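Thioredoxin reductase (Streptomyces clavuligerus, PDB 4NTD) is an FAD-dependent dithiol oxidase that forms disulfide bonds in natural products of the holomycin type, and is related to thioredoxin reductases. Local coordinates at residues F120-V125 / L130-V135. Sequence-based numbering, arbitrary orientation.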
ATOM      1  N   PHE A 120       0.875   3.348 -26.591  1.00 20.81           N
ATOM      2  CA  PHE A 120       1.743   2.171 -26.576  1.00 20.19           C
ATOM      3  C   PHE A 120       1.150   1.017 -27.369  1.00 20.03           C
ATOM      4  O   PHE A 120      -0.068   0.856 -27.427  1.00 20.89           O
ATOM      5  CB  PHE A 120       1.989   1.708 -25.136  1.00 20.30           C
ATOM      6  CG  PHE A 120       2.549   2.779 -24.249  1.00 20.13           C
ATOM      7  CD1 PHE A 120       3.918   2.908 -24.078  1.00 21.36           C
ATOM      8  CD2 PHE A 120       1.706   3.669 -23.600  1.00 20.35           C
ATOM      9  CE1 PHE A 120       4.439   3.901 -23.269  1.00 21.24           C
ATOM     10  CE2 PHE A 120       2.220   4.669 -22.794  1.00 21.03           C
ATOM     11  CZ  PHE A 120       3.589   4.784 -22.627  1.00 21.35           C
ATOM     12  N   THR A 121       2.025   0.223 -27.982  1.00 20.63           N
ATOM     13  CA  THR A 121       1.644  -1.054 -28.565  1.00 21.22           C
ATOM     14  C   THR A 121       2.179  -2.161 -27.667  1.00 20.77           C
ATOM     15  O   THR A 121       3.383  -2.238 -27.422  1.00 22.09           O
ATOM     16  CB  THR A 121       2.205  -1.228 -29.989  1.00 23.62           C
ATOM     17  OG1 THR A 121       1.729  -0.166 -30.825  1.00 25.76           O
ATOM     18  CG2 THR A 121       1.764  -2.563 -30.585  1.00 24.72           C
ATOM     19  N   VAL A 122       1.272  -3.001 -27.171  1.00 20.00           N
ATOM     20  CA  VAL A 122       1.621  -4.132 -26.317  1.00 19.73           C
ATOM     21  C   VAL A 122       1.502  -5.399 -27.158  1.00 20.37           C
ATOM     22  O   VAL A 122       0.452  -5.650 -27.747  1.00 21.36           O
ATOM     23  CB  VAL A 122       0.684  -4.211 -25.096  1.00 20.35           C
ATOM     24  CG1 VAL A 122       0.992  -5.438 -24.248  1.00 20.24           C
ATOM     25  CG2 VAL A 122       0.801  -2.943 -24.261  1.00 20.84           C
ATOM     26  N   ARG A 123       2.579  -6.183 -27.210  1.00 20.00           N
ATOM     27  CA  ARG A 123       2.634  -7.384 -28.044  0.50 19.61           C
ATOM     28  C   ARG A 123       2.826  -8.631 -27.182  1.00 19.64           C
ATOM     29  O   ARG A 123       3.678  -8.656 -26.290  1.00 20.40           O
ATOM     30  CB  ARG A 123       3.764  -7.266 -29.076  0.50 19.84           C
ATOM     31  CG  ARG A 123       3.616  -6.071 -30.013  0.50 20.65           C
ATOM     32  CD  ARG A 123       4.727  -5.997 -31.052  0.50 22.19           C
ATOM     33  NE  ARG A 123       4.535  -4.870 -31.964  0.50 24.91           N
ATOM     34  CZ  ARG A 123       5.224  -3.734 -31.915  0.50 28.88           C
ATOM     35  NH1 ARG A 123       6.170  -3.564 -31.002  0.50 32.29           N
ATOM     36  NH2 ARG A 123       4.972  -2.766 -32.787  0.50 33.43           N
ATOM     37  N   LEU A 124       2.022  -9.661 -27.453  1.00 19.40           N
ATOM     38  CA  LEU A 124       2.077 -10.922 -26.714  1.00 18.78           C
ATOM     39  C   LEU A 124       2.859 -11.978 -27.480  1.00 18.88           C
ATOM     40  O   LEU A 124       2.943 -11.935 -28.710  1.00 19.86           O
ATOM     41  CB  LEU A 124       0.668 -11.466 -26.453  1.00 19.61           C
ATOM     42  CG  LEU A 124      -0.136 -10.885 -25.288  1.00 21.09           C
ATOM     43  CD1 LEU A 124      -0.408  -9.403 -25.482  1.00 23.42           C
ATOM     44  CD2 LEU A 124      -1.439 -11.654 -25.130  1.00 23.30           C
ATOM     45  N   VAL A 125       3.410 -12.939 -26.742  1.00 18.33           N
ATOM     46  CA  VAL A 125       3.972 -14.142 -27.344  1.00 18.46           C
ATOM     47  C   VAL A 125       2.845 -14.818 -28.128  1.00 20.32           C
ATOM     48  O   VAL A 125       1.750 -15.016 -27.599  1.00 20.05           O
ATOM     49  CB  VAL A 125       4.531 -15.116 -26.282  1.00 20.74           C
ATOM     50  CG1 VAL A 125       5.012 -16.406 -26.936  1.00 21.82           C
ATOM     51  CG2 VAL A 125       5.666 -14.468 -25.497  1.00 21.48           C
ATOM     52  N   LEU A 130      -2.089  -5.163 -28.872  1.00 22.29           N
ATOM     53  CA  LEU A 130      -3.091  -4.192 -28.425  1.00 22.76           C
ATOM     54  C   LEU A 130      -2.493  -2.791 -28.453  1.00 21.79           C
ATOM     55  O   LEU A 130      -1.312  -2.618 -28.153  1.00 21.88           O
ATOM     56  CB  LEU A 130      -3.514  -4.458 -26.979  1.00 28.28           C
ATOM     57  CG  LEU A 130      -3.887  -5.862 -26.507  1.00 31.35           C
ATOM     58  CD1 LEU A 130      -2.663  -6.633 -26.040  1.00 33.23           C
ATOM     59  CD2 LEU A 130      -4.902  -5.748 -25.380  1.00 37.63           C
ATOM     60  N   SER A 131      -3.318  -1.800 -28.782  1.00 20.25           N
ATOM     61  CA  SER A 131      -2.942  -0.392 -28.669  1.00 19.51           C
ATOM     62  C   SER A 131      -3.611   0.197 -27.429  1.00 18.77           C
ATOM     63  O   SER A 131      -4.786  -0.062 -27.182  1.00 19.94           O
ATOM     64  CB  SER A 131      -3.379   0.377 -29.915  1.00 25.21           C
ATOM     65  OG  SER A 131      -2.941   1.722 -29.864  1.00 30.38           O
ATOM     66  N   THR A 132      -2.864   0.984 -26.656  1.00 19.26           N
ATOM     67  CA  THR A 132      -3.364   1.533 -25.391  1.00 18.93           C
ATOM     68  C   THR A 132      -2.782   2.913 -25.080  1.00 18.33           C
ATOM     69  O   THR A 132      -1.691   3.255 -25.539  1.00 19.67           O
ATOM     70  CB  THR A 132      -3.070   0.566 -24.219  1.00 18.28           C
ATOM     71  OG1 THR A 132      -3.649   1.070 -23.007  1.00 18.56           O
ATOM     72  CG2 THR A 132      -1.567   0.363 -24.023  1.00 19.08           C
ATOM     73  N   ARG A 133      -3.513   3.701 -24.294  1.00 18.42           N
ATOM     74  CA  ARG A 133      -3.044   5.029 -23.894  1.00 18.33           C
ATOM     75  C   ARG A 133      -1.971   4.956 -22.806  1.00 17.86           C
ATOM     76  O   ARG A 133      -1.055   5.779 -22.784  1.00 18.05           O
ATOM     77  CB  ARG A 133      -4.211   5.899 -23.414  1.00 19.45           C
ATOM     78  CG  ARG A 133      -5.264   6.155 -24.479  1.00 21.77           C
ATOM     79  CD  ARG A 133      -6.411   6.997 -23.944  1.00 24.91           C
ATOM     80  NE  ARG A 133      -6.027   8.391 -23.749  1.00 26.42           N
ATOM     81  CZ  ARG A 133      -6.801   9.317 -23.181  1.00 27.90           C
ATOM     82  NH1 ARG A 133      -8.012   9.011 -22.728  1.00 28.80           N
ATOM     83  NH2 ARG A 133      -6.353  10.559 -23.055  1.00 30.51           N
ATOM     84  N   ARG A 134      -2.094   3.974 -21.912  1.00 17.53           N
ATOM     85  CA  ARG A 134      -1.211   3.849 -20.749  1.00 16.71           C
ATOM     86  C   ARG A 134      -0.882   2.389 -20.451  1.00 17.08           C
ATOM     87  O   ARG A 134      -1.602   1.480 -20.873  1.00 17.17           O
ATOM     88  CB  ARG A 134      -1.877   4.467 -19.518  1.00 17.69           C
ATOM     89  CG  ARG A 134      -2.201   5.950 -19.630  1.00 18.57           C
ATOM     90  CD  ARG A 134      -0.942   6.797 -19.662  1.00 19.02           C
ATOM     91  NE  ARG A 134      -1.237   8.227 -19.595  1.00 20.84           N
ATOM     92  CZ  ARG A 134      -1.569   8.998 -20.631  1.00 20.53           C
ATOM     93  NH1 ARG A 134      -1.666   8.501 -21.862  1.00 21.11           N
ATOM     94  NH2 ARG A 134      -1.813  10.289 -20.429  1.00 23.58           N
ATOM     95  N   VAL A 135       0.208   2.177 -19.714  1.00 16.91           N
ATOM     96  CA  VAL A 135       0.627   0.841 -19.284  1.00 17.25           C
ATOM     97  C   VAL A 135       0.978   0.847 -17.796  1.00 17.00           C
ATOM     98  O   VAL A 135       1.629   1.772 -17.309  1.00 17.83           O
ATOM     99  CB  VAL A 135       1.848   0.347 -20.093  1.00 20.85           C
ATOM    100  CG1 VAL A 135       2.345  -1.001 -19.576  1.00 22.74           C
ATOM    101  CG2 VAL A 135       1.498   0.247 -21.570  1.00 22.71           C
TER
HETATM  102  O   HOH W   1      -0.681   1.287 -31.176  1.00 46.40           O
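F120 and T132 exchange two backbone hydrogen bonds, F120 N to T132 O at 2.8 Å and T132 N to F120 O at 2.9 Å. V122 and L130 do the same, and the V122 N-H points nearly straight at L130 O (168°). Between these hydrogen-bonded pairs lies the non-hydrogen-bonded pair T121 and S131. One water joins their hydroxyls, 2.8 Å from T121 OG1 and 2.6 Å from S131 OG. E112 also binds T121 OG1, and R119 binds S131 OG. The strands form an antiparallel beta hairpin, part of a three-stranded sheet with strand 106-112. The chain turns a corner at R133 and enters the parallel sheet of the FAD-binding Rossmann-type domain. T132 OG1 donates to R134 O across the corner. The side chains of F120, V122 and L130 and the methyl of T132 share one face, where V109 and I31 also pack. With CG anti to its carbonyl carbon (chi1 -56°), the F120 ring reaches V135 CG2, 3.8 Å from F120 CG, and sets its CD2-CE2 edge at R133 O. Replacing F120 with alanine would probably open a gap beside V135 and uncover the corner at R133. Farther along, L124 CD1 touches L130 CD1 at 3.6 Å.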